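Putative invasin (Yersinia pseudotuberculosis IP 31758, PDB 5N40) is an adhesin that probably mediates bacterial attachment to host cells through a C-type lectin-like domain carried at the end of a rod with immunoglobulin-like domains. Local coordinates at residues 232-237 and 301-306; 220-225 and 265-270; 19-24 and 99-104; 140-145 and 203-208. The protein carries 1 engineered substitution. All blocks are in the same frame, centred on the assembly; numbering follows the deposited sequence.

From the N terminus, contact 3 closes first, pairing 19-24 with 99-104, the first and last strands of the invasin domain 3 region. Contact 4 follows in series, joining 140-145 to 203-208 in the immunoglobulin-like region. The two touch where Pro103 and Ala104 pack on Ser206, so both lie at one junction along the rod. In the C-terminal adhesion region, segment 220-225 opens contact 2 and 232-237 opens contact 1 before 265-270 closes contact 2 and 301-306 closes contact 1. These two loops therefore cross, and Met233 packs against Thr220 and Trp267. They sit on the far side of the chain's centre from contact 3, with centres about 55 Å away.

Contact 1: 232-237 and 301-306; sequences NMAETL and TVAGWP
Ala234 is held on both its backbone polar groups by the segment 303-305. Its N-H gives a nearly straight bond to the carbonyl of Ala303 (Ala234 N to Ala303 O 3.1 Å, 164° at the hydrogen), lying in the carbonyl plane. Its own carbonyl takes the indole N-H of Trp305, with Trp305 NE1 to Ala234 O at 3.0 Å and the donor tilted out of the plane of that carbonyl. The second bond fixes the rotation of the buried indole, one face of which is then packed by Leu237. This leucine comes in from the opposite direction and sets CD1 over the six-membered ring, 3.7 Å from Trp305 CZ2, a CH-pi contact. Met233 crosses the indole at about a right angle. With CG anti to the backbone N (chi1 -179°) its chain runs out past the pyrrole side, Met233 CG lying 3.5 Å from Trp305 CD1 and the sulfur oblique to the ring in a Met-aromatic contact. A bend at the last torsion then brings Met233 CE to 3.2 Å from Gly304 O. Gly304, with positive phi, is where the chain leaves helical geometry after helix 298-301, and with no side chain it lets Met233 CG pass close by. Ala303 CB packs beside Leu237, 3.7 Å from Leu237 CD1 and 4.0 Å from Ala234 CB. Around this core, Met233 also reaches Trp267, and strand 236-239 has strand 242-245 as its hairpin partner. Trp305 packs on Phe244 of strand 242-245, and Pro306 on Trp267 of strand 265-269.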
loop_
_atom_site.group_PDB
_atom_site.type_symbol
_atom_site.label_atom_id
_atom_site.label_comp_id
_atom_site.label_asym_id
_atom_site.label_seq_id
_atom_site.Cartn_x
_atom_site.Cartn_y
_atom_site.Cartn_z
ATOM N N ASN A 232 -15.354 -4.828 11.038
ATOM C CA ASN A 232 -15.144 -4.770 12.485
ATOM C C ASN A 232 -16.370 -4.206 13.188
ATOM O O ASN A 232 -16.252 -3.436 14.144
ATOM C CB ASN A 232 -13.917 -3.927 12.839
ATOM C CG ASN A 232 -14.101 -2.462 12.502
ATOM O OD1 ASN A 232 -14.636 -2.124 11.444
ATOM N ND2 ASN A 232 -13.667 -1.578 13.401
ATOM N N MET A 233 -17.560 -4.594 12.739
ATOM C CA MET A 233 -18.788 -4.097 13.345
ATOM C C MET A 233 -18.797 -4.405 14.839
ATOM O O MET A 233 -18.314 -5.451 15.275
ATOM C CB MET A 233 -20.000 -4.739 12.667
ATOM C CG MET A 233 -21.349 -4.290 13.196
ATOM S SD MET A 233 -22.708 -5.193 12.439
ATOM C CE MET A 233 -22.441 -4.729 10.725
ATOM N N ALA A 234 -19.346 -3.480 15.628
ATOM C CA ALA A 234 -19.500 -3.718 17.061
ATOM C C ALA A 234 -20.306 -4.988 17.304
ATOM O O ALA A 234 -21.418 -5.142 16.789
ATOM C CB ALA A 234 -20.191 -2.531 17.729
ATOM N N GLU A 235 -19.751 -5.895 18.110
ATOM C CA GLU A 235 -20.466 -7.128 18.429
ATOM C C GLU A 235 -21.609 -6.859 19.397
ATOM O O GLU A 235 -22.669 -7.490 19.305
ATOM C CB GLU A 235 -19.515 -8.156 19.033
ATOM C CG GLU A 235 -18.435 -8.659 18.088
ATOM C CD GLU A 235 -18.964 -9.543 16.969
ATOM O OE1 GLU A 235 -20.116 -10.018 17.063
ATOM O OE2 GLU A 235 -18.221 -9.765 15.988
ATOM N N THR A 236 -21.377 -5.973 20.363
ATOM C CA THR A 236 -22.389 -5.503 21.298
ATOM C C THR A 236 -22.202 -4.006 21.508
ATOM O O THR A 236 -21.129 -3.451 21.259
ATOM C CB THR A 236 -22.299 -6.218 22.659
ATOM O OG1 THR A 236 -21.058 -5.886 23.297
ATOM C CG2 THR A 236 -22.387 -7.728 22.500
ATOM N N LEU A 237 -23.265 -3.354 21.977
ATOM C CA LEU A 237 -23.205 -1.983 22.459
ATOM C C LEU A 237 -23.921 -1.916 23.804
ATOM O O LEU A 237 -24.845 -2.685 24.064
ATOM C CB LEU A 237 -23.857 -1.003 21.480
ATOM C CG LEU A 237 -23.267 -0.918 20.066
ATOM C CD1 LEU A 237 -24.215 -0.146 19.163
ATOM C CD2 LEU A 237 -21.894 -0.260 20.084
ATOM N N THR A 301 -22.778 4.720 11.381
ATOM C CA THR A 301 -21.485 5.287 11.014
ATOM C C THR A 301 -20.429 5.170 12.114
ATOM O O THR A 301 -19.240 5.321 11.825
ATOM C CB THR A 301 -21.656 6.752 10.590
ATOM O OG1 THR A 301 -22.381 7.480 11.590
ATOM C CG2 THR A 301 -22.414 6.832 9.275
ATOM N N VAL A 302 -20.811 4.884 13.353
ATOM C CA VAL A 302 -19.841 4.595 14.412
ATOM C C VAL A 302 -19.737 3.098 14.677
ATOM O O VAL A 302 -18.637 2.539 14.693
ATOM C CB VAL A 302 -20.194 5.362 15.706
ATOM C CG1 VAL A 302 -19.310 4.902 16.858
ATOM C CG2 VAL A 302 -20.028 6.850 15.492
ATOM N N ALA A 303 -20.874 2.432 14.896
ATOM C CA ALA A 303 -20.872 1.024 15.282
ATOM C C ALA A 303 -21.063 0.069 14.115
ATOM O O ALA A 303 -20.792 -1.125 14.271
ATOM C CB ALA A 303 -21.965 0.749 16.323
ATOM N N GLY A 304 -21.520 0.559 12.966
ATOM C CA GLY A 304 -21.669 -0.252 11.780
ATOM C C GLY A 304 -22.991 -0.978 11.621
ATOM O O GLY A 304 -23.187 -1.634 10.594
ATOM N N TRP A 305 -23.918 -0.876 12.573
ATOM C CA TRP A 305 -25.140 -1.673 12.458
ATOM C C TRP A 305 -26.018 -1.152 11.318
ATOM O O TRP A 305 -26.070 0.057 11.081
ATOM C CB TRP A 305 -25.939 -1.656 13.760
ATOM C CG TRP A 305 -25.243 -2.291 14.909
ATOM C CD1 TRP A 305 -23.933 -2.649 14.978
ATOM C CD2 TRP A 305 -25.820 -2.634 16.175
ATOM N NE1 TRP A 305 -23.656 -3.202 16.204
ATOM C CE2 TRP A 305 -24.799 -3.200 16.960
ATOM C CE3 TRP A 305 -27.102 -2.520 16.715
ATOM C CZ2 TRP A 305 -25.017 -3.658 18.257
ATOM C CZ3 TRP A 305 -27.318 -2.970 18.014
ATOM C CH2 TRP A 305 -26.282 -3.532 18.765
ATOM N N PRO A 306 -26.712 -2.036 10.593
ATOM C CA PRO A 306 -27.567 -1.590 9.477
ATOM C C PRO A 306 -28.848 -0.953 9.995
ATOM O O PRO A 306 -29.570 -1.557 10.793
ATOM C CB PRO A 306 -27.864 -2.889 8.720
ATOM C CG PRO A 306 -27.796 -3.942 9.780
ATOM C CD PRO A 306 -26.722 -3.503 10.736
#

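Contact 2: 220-225 and 265-270; sequences TSPDSA and ETWAMF
Ser221 and Glu265 carry the polar part of this contact. The serine hydroxyl donates to the carboxylate in a very short bond, Ser221 OG to Glu265 OE2 2.5 Å. Glu265 reaches it by folding: CG stands anti to the carbonyl carbon, and the bend at chi2 (-73°) swings the carboxylate over to the 220-225 loop. The same oxygen also takes the backbone N-H of Met229, and OE1 takes that of Ser228, so three donors grip a buried carboxylate, an arrangement that would tend to stabilise its ionised form. The apolar part is looser and centres on Pro222. Its ring comes from the opposite direction to the indole of Trp267 and meets it obliquely, with Pro222 CD 3.9 Å from Trp267 CH2. Pro222 CD also lies 4.2 Å from Glu265 CG, so the proline rests against both side chains. At the edge of the indole, near its plane, is the carbonyl oxygen of Thr220, 4.1 Å from Trp267 CZ2. The indole N-H turns elsewhere, to the carbonyl of Glu262, a bond back to its own hairpin that restrains the ring's rotation. Beyond Pro222 the loop makes an inverse gamma turn at Asp223, whose carboxylate forms salt bridges with Arg116 and Arg153, tying the adhesion region to the preceding immunoglobulin-like part. Strand 265-269 pairs antiparallel with strand 258-262, and Ser221 hydrogen-bonds Met233 through the backbone. The loop leading toward strand 236-239 passes the turn end of this hairpin, where strand 265-269 begins.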
loop_
_atom_site.group_PDB
_atom_site.type_symbol
_atom_site.label_atom_id
_atom_site.label_comp_id
_atom_site.label_asym_id
_atom_site.label_seq_id
_atom_site.Cartn_x
_atom_site.Cartn_y
_atom_site.Cartn_z
ATOM N N THR A 220 -19.279 -1.539 8.691
ATOM C CA THR A 220 -20.628 -2.015 8.424
ATOM C C THR A 220 -20.696 -3.504 8.116
ATOM O O THR A 220 -21.765 -3.992 7.730
ATOM C CB THR A 220 -21.259 -1.216 7.278
ATOM O OG1 THR A 220 -20.348 -1.092 6.177
ATOM C CG2 THR A 220 -21.667 0.165 7.758
ATOM N N SER A 221 -19.595 -4.239 8.290
ATOM C CA SER A 221 -19.594 -5.682 8.158
ATOM C C SER A 221 -19.150 -6.329 9.463
ATOM O O SER A 221 -18.220 -5.838 10.116
ATOM C CB SER A 221 -18.654 -6.139 7.029
ATOM O OG SER A 221 -19.228 -5.902 5.760
ATOM N N PRO A 222 -19.767 -7.430 9.865
ATOM C CA PRO A 222 -19.304 -8.104 11.083
ATOM C C PRO A 222 -17.995 -8.845 10.843
ATOM O O PRO A 222 -17.690 -9.276 9.725
ATOM C CB PRO A 222 -20.445 -9.063 11.411
ATOM C CG PRO A 222 -21.084 -9.352 10.102
ATOM C CD PRO A 222 -20.889 -8.138 9.229
ATOM N N ASP A 223 -17.217 -8.985 11.920
ATOM C CA ASP A 223 -15.962 -9.737 11.881
ATOM C C ASP A 223 -16.308 -11.211 12.046
ATOM O O ASP A 223 -16.191 -11.802 13.124
ATOM C CB ASP A 223 -14.997 -9.260 12.958
ATOM C CG ASP A 223 -13.644 -9.960 12.882
ATOM O OD1 ASP A 223 -13.346 -10.589 11.843
ATOM O OD2 ASP A 223 -12.875 -9.882 13.866
ATOM N N SER A 224 -16.773 -11.795 10.948
ATOM C CA SER A 224 -17.192 -13.186 10.891
ATOM C C SER A 224 -16.636 -13.802 9.619
ATOM O O SER A 224 -16.651 -13.168 8.564
ATOM C CB SER A 224 -18.718 -13.316 10.890
ATOM O OG SER A 224 -19.111 -14.591 10.413
ATOM N N ALA A 225 -16.151 -15.039 9.715
ATOM C CA ALA A 225 -15.676 -15.724 8.518
ATOM C C ALA A 225 -16.785 -15.913 7.489
ATOM O O ALA A 225 -16.486 -16.172 6.317
ATOM C CB ALA A 225 -15.064 -17.076 8.895
ATOM N N GLU A 265 -23.958 -6.876 2.919
ATOM C CA GLU A 265 -24.179 -8.086 3.696
ATOM C C GLU A 265 -25.658 -8.454 3.652
ATOM O O GLU A 265 -26.527 -7.601 3.439
ATOM C CB GLU A 265 -23.729 -7.903 5.157
ATOM C CG GLU A 265 -22.303 -7.404 5.329
ATOM C CD GLU A 265 -21.252 -8.462 5.004
ATOM O OE1 GLU A 265 -21.627 -9.649 4.840
ATOM O OE2 GLU A 265 -20.055 -8.094 4.909
ATOM N N THR A 266 -25.938 -9.740 3.872
ATOM C CA THR A 266 -27.299 -10.268 3.885
ATOM C C THR A 266 -27.687 -10.617 5.314
ATOM O O THR A 266 -27.076 -11.492 5.937
ATOM C CB THR A 266 -27.425 -11.496 2.984
ATOM O OG1 THR A 266 -27.121 -11.121 1.641
ATOM C CG2 THR A 266 -28.837 -12.063 3.035
ATOM N N TRP A 267 -28.723 -9.958 5.810
ATOM C CA TRP A 267 -29.103 -10.033 7.210
ATOM C C TRP A 267 -30.356 -10.872 7.398
ATOM O O TRP A 267 -31.261 -10.870 6.560
ATOM C CB TRP A 267 -29.337 -8.632 7.764
ATOM C CG TRP A 267 -28.128 -7.778 7.634
ATOM C CD1 TRP A 267 -27.848 -6.893 6.635
ATOM C CD2 TRP A 267 -27.016 -7.744 8.524
ATOM N NE1 TRP A 267 -26.638 -6.293 6.864
ATOM C CE2 TRP A 267 -26.104 -6.804 8.018
ATOM C CE3 TRP A 267 -26.706 -8.418 9.713
ATOM C CZ2 TRP A 267 -24.893 -6.523 8.657
ATOM C CZ3 TRP A 267 -25.523 -8.137 10.345
ATOM C CH2 TRP A 267 -24.624 -7.198 9.817
ATOM N N ALA A 268 -30.395 -11.588 8.517
ATOM C CA ALA A 268 -31.601 -12.285 8.931
ATOM C C ALA A 268 -32.616 -11.288 9.477
ATOM O O ALA A 268 -32.254 -10.314 10.142
ATOM C CB ALA A 268 -31.273 -13.332 9.993
ATOM N N MET A 269 -33.894 -11.545 9.200
ATOM C CA MET A 269 -34.979 -10.668 9.618
ATOM C C MET A 269 -36.110 -11.511 10.192
ATOM O O MET A 269 -36.286 -12.672 9.815
ATOM C CB MET A 269 -35.486 -9.814 8.446
ATOM C CG MET A 269 -34.388 -9.045 7.722
ATOM S SD MET A 269 -33.553 -7.800 8.738
ATOM C CE MET A 269 -34.594 -6.375 8.450
ATOM N N PHE A 270 -36.881 -10.914 11.105
ATOM C CA PHE A 270 -37.764 -11.668 11.982
ATOM C C PHE A 270 -39.089 -10.942 12.176
ATOM O O PHE A 270 -39.145 -9.710 12.186
ATOM C CB PHE A 270 -37.122 -11.880 13.362
ATOM C CG PHE A 270 -35.762 -12.501 13.311
ATOM C CD1 PHE A 270 -34.639 -11.719 13.083
ATOM C CD2 PHE A 270 -35.603 -13.864 13.492
ATOM C CE1 PHE A 270 -33.382 -12.294 13.033
ATOM C CE2 PHE A 270 -34.348 -14.442 13.443
ATOM C CZ PHE A 270 -33.237 -13.654 13.215
#

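Contact 3: 19-24 and 99-104; sequences VNIEAN and INVIPA
Ile21 pushes its side chain into the shallow hollow between Ile99 and Val101, where the first and last strands of an immunoglobulin-like fold run parallel, much as A' and G strands do in such sandwiches. Because chi1 is 63°, Ile21 CG1 lies between the backbone N and the carbonyl carbon and is the branch that makes the touch, 3.9 Å from Ile99 CG2 and 4.2 Å from Val101 CG2. Just beyond the paired residues, Ala23 CB sits against the other branch of the valine, 3.7 Å from Val101 CG1. Leu72 of strand 67-73 touches both Ile21 and Ile99 from outside the pair. The opposite face carries Asn20, Asn100, Glu22 and Ile102. There the aliphatic part of Glu22 slants across Ile102, with Glu22 CG 3.8 Å from Ile102 CG1. Backbone bonds alternate from Val19 to Ala23, Ile21 giving its N-H to Asn100 and its carbonyl to Ile102. Past the strands, Ala104 CB fills the notch at the Ala23 carbonyl, while Tyr131 of strand 123-131 touches both Ala104 and Asn24. The side chains of Asn20 and Asn100 run alongside each other in one direction, their amide planes 40° apart. Asn100 ND2 donates to Asn20 OD1 at 3.1 Å, with that oxygen in the donor's amide plane.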
loop_
_atom_site.group_PDB
_atom_site.type_symbol
_atom_site.label_atom_id
_atom_site.label_comp_id
_atom_site.label_asym_id
_atom_site.label_seq_id
_atom_site.Cartn_x
_atom_site.Cartn_y
_atom_site.Cartn_z
ATOM N N VAL A 19 30.869 -0.880 -20.806
ATOM C CA VAL A 19 30.054 0.327 -20.821
ATOM C C VAL A 19 28.726 0.120 -20.105
ATOM O O VAL A 19 27.861 0.999 -20.150
ATOM C CB VAL A 19 29.825 0.842 -22.251
ATOM C CG1 VAL A 19 31.155 1.217 -22.895
ATOM C CG2 VAL A 19 29.073 -0.173 -23.089
ATOM N N ASN A 20 28.537 -1.037 -19.468
ATOM C CA ASN A 20 27.393 -1.298 -18.607
ATOM C C ASN A 20 27.910 -1.882 -17.303
ATOM O O ASN A 20 28.711 -2.825 -17.319
ATOM C CB ASN A 20 26.397 -2.272 -19.251
ATOM C CG ASN A 20 25.737 -1.705 -20.490
ATOM O OD1 ASN A 20 24.771 -0.947 -20.404
ATOM N ND2 ASN A 20 26.244 -2.080 -21.647
ATOM N N ILE A 21 27.459 -1.316 -16.180
ATOM C CA ILE A 21 27.760 -1.827 -14.851
ATOM C C ILE A 21 26.503 -1.667 -14.008
ATOM O O ILE A 21 25.646 -0.823 -14.283
ATOM C CB ILE A 21 28.948 -1.106 -14.167
ATOM C CG1 ILE A 21 28.636 0.373 -13.944
ATOM C CG2 ILE A 21 30.228 -1.303 -14.990
ATOM C CD1 ILE A 21 29.803 1.177 -13.376
ATOM N N GLU A 22 26.409 -2.482 -12.964
ATOM C CA GLU A 22 25.259 -2.443 -12.073
ATOM C C GLU A 22 25.508 -1.497 -10.904
ATOM O O GLU A 22 26.639 -1.346 -10.432
ATOM C CB GLU A 22 24.936 -3.852 -11.567
ATOM C CG GLU A 22 24.440 -4.760 -12.680
ATOM C CD GLU A 22 24.304 -6.212 -12.273
ATOM O OE1 GLU A 22 24.783 -6.588 -11.183
ATOM O OE2 GLU A 22 23.722 -6.981 -13.064
ATOM N N ALA A 23 24.433 -0.842 -10.455
ATOM C CA ALA A 23 24.498 0.131 -9.360
ATOM C C ALA A 23 24.524 -0.583 -8.004
ATOM O O ALA A 23 23.624 -0.443 -7.175
ATOM C CB ALA A 23 23.320 1.096 -9.441
ATOM N N ASN A 24 25.602 -1.344 -7.785
ATOM C CA ASN A 24 25.741 -2.189 -6.603
ATOM C C ASN A 24 26.935 -1.811 -5.729
ATOM O O ASN A 24 27.263 -2.550 -4.792
ATOM C CB ASN A 24 25.849 -3.659 -7.019
ATOM C CG ASN A 24 27.076 -3.941 -7.878
ATOM O OD1 ASN A 24 27.968 -3.092 -8.011
ATOM N ND2 ASN A 24 27.130 -5.136 -8.457
ATOM N N ILE A 99 28.985 5.352 -19.436
ATOM C CA ILE A 99 28.750 4.026 -18.885
ATOM C C ILE A 99 27.319 3.996 -18.375
ATOM O O ILE A 99 26.919 4.866 -17.599
ATOM C CB ILE A 99 29.735 3.694 -17.747
ATOM C CG1 ILE A 99 31.180 3.795 -18.246
ATOM C CG2 ILE A 99 29.460 2.301 -17.184
ATOM C CD1 ILE A 99 32.197 3.781 -17.153
ATOM N N ASN A 100 26.541 3.021 -18.832
ATOM C CA ASN A 100 25.209 2.810 -18.287
ATOM C C ASN A 100 25.341 2.144 -16.928
ATOM O O ASN A 100 25.910 1.052 -16.821
ATOM C CB ASN A 100 24.364 1.948 -19.221
ATOM C CG ASN A 100 24.079 2.627 -20.538
ATOM O OD1 ASN A 100 23.824 3.832 -20.590
ATOM N ND2 ASN A 100 24.127 1.857 -21.613
ATOM N N VAL A 101 24.843 2.811 -15.895
ATOM C CA VAL A 101 24.805 2.261 -14.550
ATOM C C VAL A 101 23.377 1.769 -14.353
ATOM O O VAL A 101 22.464 2.557 -14.075
ATOM C CB VAL A 101 25.220 3.290 -13.500
ATOM C CG1 VAL A 101 25.396 2.621 -12.148
ATOM C CG2 VAL A 101 26.512 3.995 -13.928
ATOM N N ILE A 102 23.187 0.467 -14.522
ATOM C CA ILE A 102 21.854 -0.116 -14.597
ATOM C C ILE A 102 21.434 -0.585 -13.211
ATOM O O ILE A 102 22.263 -0.650 -12.293
ATOM C CB ILE A 102 21.797 -1.260 -15.625
ATOM C CG1 ILE A 102 22.599 -2.483 -15.161
ATOM C CG2 ILE A 102 22.292 -0.764 -16.986
ATOM C CD1 ILE A 102 22.468 -3.684 -16.085
ATOM N N PRO A 103 20.156 -0.911 -13.021
ATOM C CA PRO A 103 19.684 -1.339 -11.700
ATOM C C PRO A 103 20.381 -2.595 -11.202
ATOM O O PRO A 103 20.737 -3.493 -11.970
ATOM C CB PRO A 103 18.193 -1.601 -11.931
ATOM C CG PRO A 103 17.825 -0.720 -13.053
ATOM C CD PRO A 103 19.043 -0.698 -13.956
ATOM N N ALA A 104 20.531 -2.664 -9.885
ATOM C CA ALA A 104 21.128 -3.827 -9.258
ATOM C C ALA A 104 20.066 -4.902 -9.067
ATOM O O ALA A 104 18.999 -4.617 -8.498
ATOM C CB ALA A 104 21.737 -3.452 -7.909
#

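Contact 4: 140-145 and 203-208; sequences NVKMTF and AAESGD. Engineered in segment 203-208: Ala203 (natural residue Lys).
Glu205 reaches across to Lys142 because its chi1 of 49° tucks CG over the main chain, flanked by N and C, and the extended chain beyond lays the carboxylate against the start of the lysine side chain. There it receives an almost straight bond, Lys142 N to Glu205 OE2 3.2 Å (175° at the hydrogen), although the N-H comes from above the carboxylate plane. The aliphatic stem of Lys142 crosses the carboxylate on that same side, CG 3.6 Å from Glu205 OE2, while OE1 is bonded to Thr78 OG1 at the junction with the preceding domain. A return bond, Glu205 N to Lys142 O at 3.0 Å, is weak. Here strand 142-151 of the immunoglobulin-like sandwich begins and its antiparallel neighbour 197-204 ends: Met143 and Ala204 form a non-hydrogen-bonded pair, and Thr144 and Ala203, an engineered residue in place of lysine, a hydrogen-bonded one. One water donates to both Lys142 O and Ala203 O. Val141 CG1 packs on the buried Ala204, 3.6 Å from Ala204 CB. A type I turn, Ala204 to Gly207, carries the chain onward, and Ser206 OG donates to Asp208 OD2 at 2.6 Å.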
loop_
_atom_site.group_PDB
_atom_site.type_symbol
_atom_site.label_atom_id
_atom_site.label_comp_id
_atom_site.label_asym_id
_atom_site.label_seq_id
_atom_site.Cartn_x
_atom_site.Cartn_y
_atom_site.Cartn_z
ATOM N N ASN A 140 19.453 2.883 -1.775
ATOM C CA ASN A 140 19.157 3.793 -2.881
ATOM C C ASN A 140 18.505 3.083 -4.063
ATOM O O ASN A 140 18.614 3.529 -5.210
ATOM C CB ASN A 140 20.420 4.540 -3.321
ATOM C CG ASN A 140 20.978 5.424 -2.216
ATOM O OD1 ASN A 140 20.244 6.187 -1.580
ATOM N ND2 ASN A 140 22.273 5.308 -1.959
ATOM N N VAL A 141 17.777 2.007 -3.790
ATOM C CA VAL A 141 17.031 1.280 -4.811
ATOM C C VAL A 141 15.665 1.938 -4.986
ATOM O O VAL A 141 14.876 2.019 -4.034
ATOM C CB VAL A 141 16.880 -0.200 -4.436
ATOM C CG1 VAL A 141 15.934 -0.911 -5.408
ATOM C CG2 VAL A 141 18.250 -0.900 -4.408
ATOM N N LYS A 142 15.379 2.387 -6.204
ATOM C CA LYS A 142 14.103 3.026 -6.498
ATOM C C LYS A 142 12.964 2.010 -6.447
ATOM O O LYS A 142 13.071 0.910 -6.990
ATOM C CB LYS A 142 14.158 3.687 -7.873
ATOM C CG LYS A 142 15.087 4.894 -7.940
ATOM C CD LYS A 142 15.030 5.531 -9.332
ATOM C CE LYS A 142 15.882 6.785 -9.421
ATOM N NZ LYS A 142 15.853 7.381 -10.795
ATOM N N MET A 143 11.856 2.410 -5.823
ATOM C CA MET A 143 10.738 1.518 -5.544
ATOM C C MET A 143 9.432 2.144 -6.009
ATOM O O MET A 143 9.247 3.362 -5.912
ATOM C CB MET A 143 10.649 1.215 -4.044
ATOM C CG MET A 143 10.033 -0.139 -3.711
ATOM S SD MET A 143 11.058 -1.547 -4.188
ATOM C CE MET A 143 12.550 -1.243 -3.246
ATOM N N THR A 144 8.521 1.302 -6.505
ATOM C CA THR A 144 7.149 1.705 -6.791
ATOM C C THR A 144 6.204 0.667 -6.197
ATOM O O THR A 144 6.611 -0.437 -5.824
ATOM C CB THR A 144 6.867 1.844 -8.292
ATOM O OG1 THR A 144 6.977 0.564 -8.912
ATOM C CG2 THR A 144 7.829 2.829 -8.949
ATOM N N PHE A 145 4.927 1.030 -6.113
ATOM C CA PHE A 145 3.890 0.140 -5.610
ATOM C C PHE A 145 2.737 0.061 -6.599
ATOM O O PHE A 145 2.372 1.053 -7.236
ATOM C CB PHE A 145 3.353 0.602 -4.246
ATOM C CG PHE A 145 4.374 0.562 -3.157
ATOM C CD1 PHE A 145 4.636 -0.620 -2.481
ATOM C CD2 PHE A 145 5.088 1.693 -2.817
ATOM C CE1 PHE A 145 5.579 -0.667 -1.482
ATOM C CE2 PHE A 145 6.034 1.649 -1.810
ATOM C CZ PHE A 145 6.282 0.460 -1.149
ATOM N N ALA A 203 7.844 -3.072 -6.479
ATOM C CA ALA A 203 8.736 -3.314 -7.606
ATOM C C ALA A 203 9.964 -2.418 -7.509
ATOM O O ALA A 203 9.844 -1.189 -7.445
ATOM C CB ALA A 203 8.023 -3.066 -8.935
ATOM N N ALA A 204 11.144 -3.032 -7.528
ATOM C CA ALA A 204 12.381 -2.278 -7.622
ATOM C C ALA A 204 12.635 -1.900 -9.080
ATOM O O ALA A 204 12.053 -2.474 -10.000
ATOM C CB ALA A 204 13.551 -3.095 -7.068
ATOM N N GLU A 205 13.506 -0.907 -9.282
ATOM C CA GLU A 205 13.795 -0.462 -10.641
ATOM C C GLU A 205 14.392 -1.576 -11.492
ATOM O O GLU A 205 14.332 -1.505 -12.723
ATOM C CB GLU A 205 14.728 0.761 -10.614
ATOM C CG GLU A 205 15.945 0.629 -9.730
ATOM C CD GLU A 205 16.796 1.889 -9.708
ATOM O OE1 GLU A 205 16.844 2.597 -10.745
ATOM O OE2 GLU A 205 17.401 2.171 -8.647
ATOM N N SER A 206 14.930 -2.623 -10.873
ATOM C CA SER A 206 15.461 -3.759 -11.618
ATOM C C SER A 206 14.370 -4.643 -12.201
ATOM O O SER A 206 14.675 -5.501 -13.035
ATOM C CB SER A 206 16.328 -4.612 -10.707
ATOM O OG SER A 206 15.543 -5.062 -9.618
ATOM N N GLY A 207 13.127 -4.476 -11.764
ATOM C CA GLY A 207 12.048 -5.366 -12.129
ATOM C C GLY A 207 11.818 -6.489 -11.144
ATOM O O GLY A 207 10.869 -7.267 -11.315
ATOM N N ASP A 208 12.673 -6.611 -10.136
ATOM C CA ASP A 208 12.435 -7.541 -9.044
ATOM C C ASP A 208 11.264 -7.050 -8.200
ATOM O O ASP A 208 11.115 -5.847 -7.968
ATOM C CB ASP A 208 13.700 -7.673 -8.203
ATOM C CG ASP A 208 14.837 -8.322 -8.978
ATOM O OD1 ASP A 208 14.676 -9.504 -9.342
ATOM O OD2 ASP A 208 15.859 -7.641 -9.254
HETATM O O HOH W 1 19.231 4.114 -7.936
HETATM O O HOH W 2 10.888 0.852 -9.329
HETATM O O HOH W 3 9.054 0.329 -10.321
#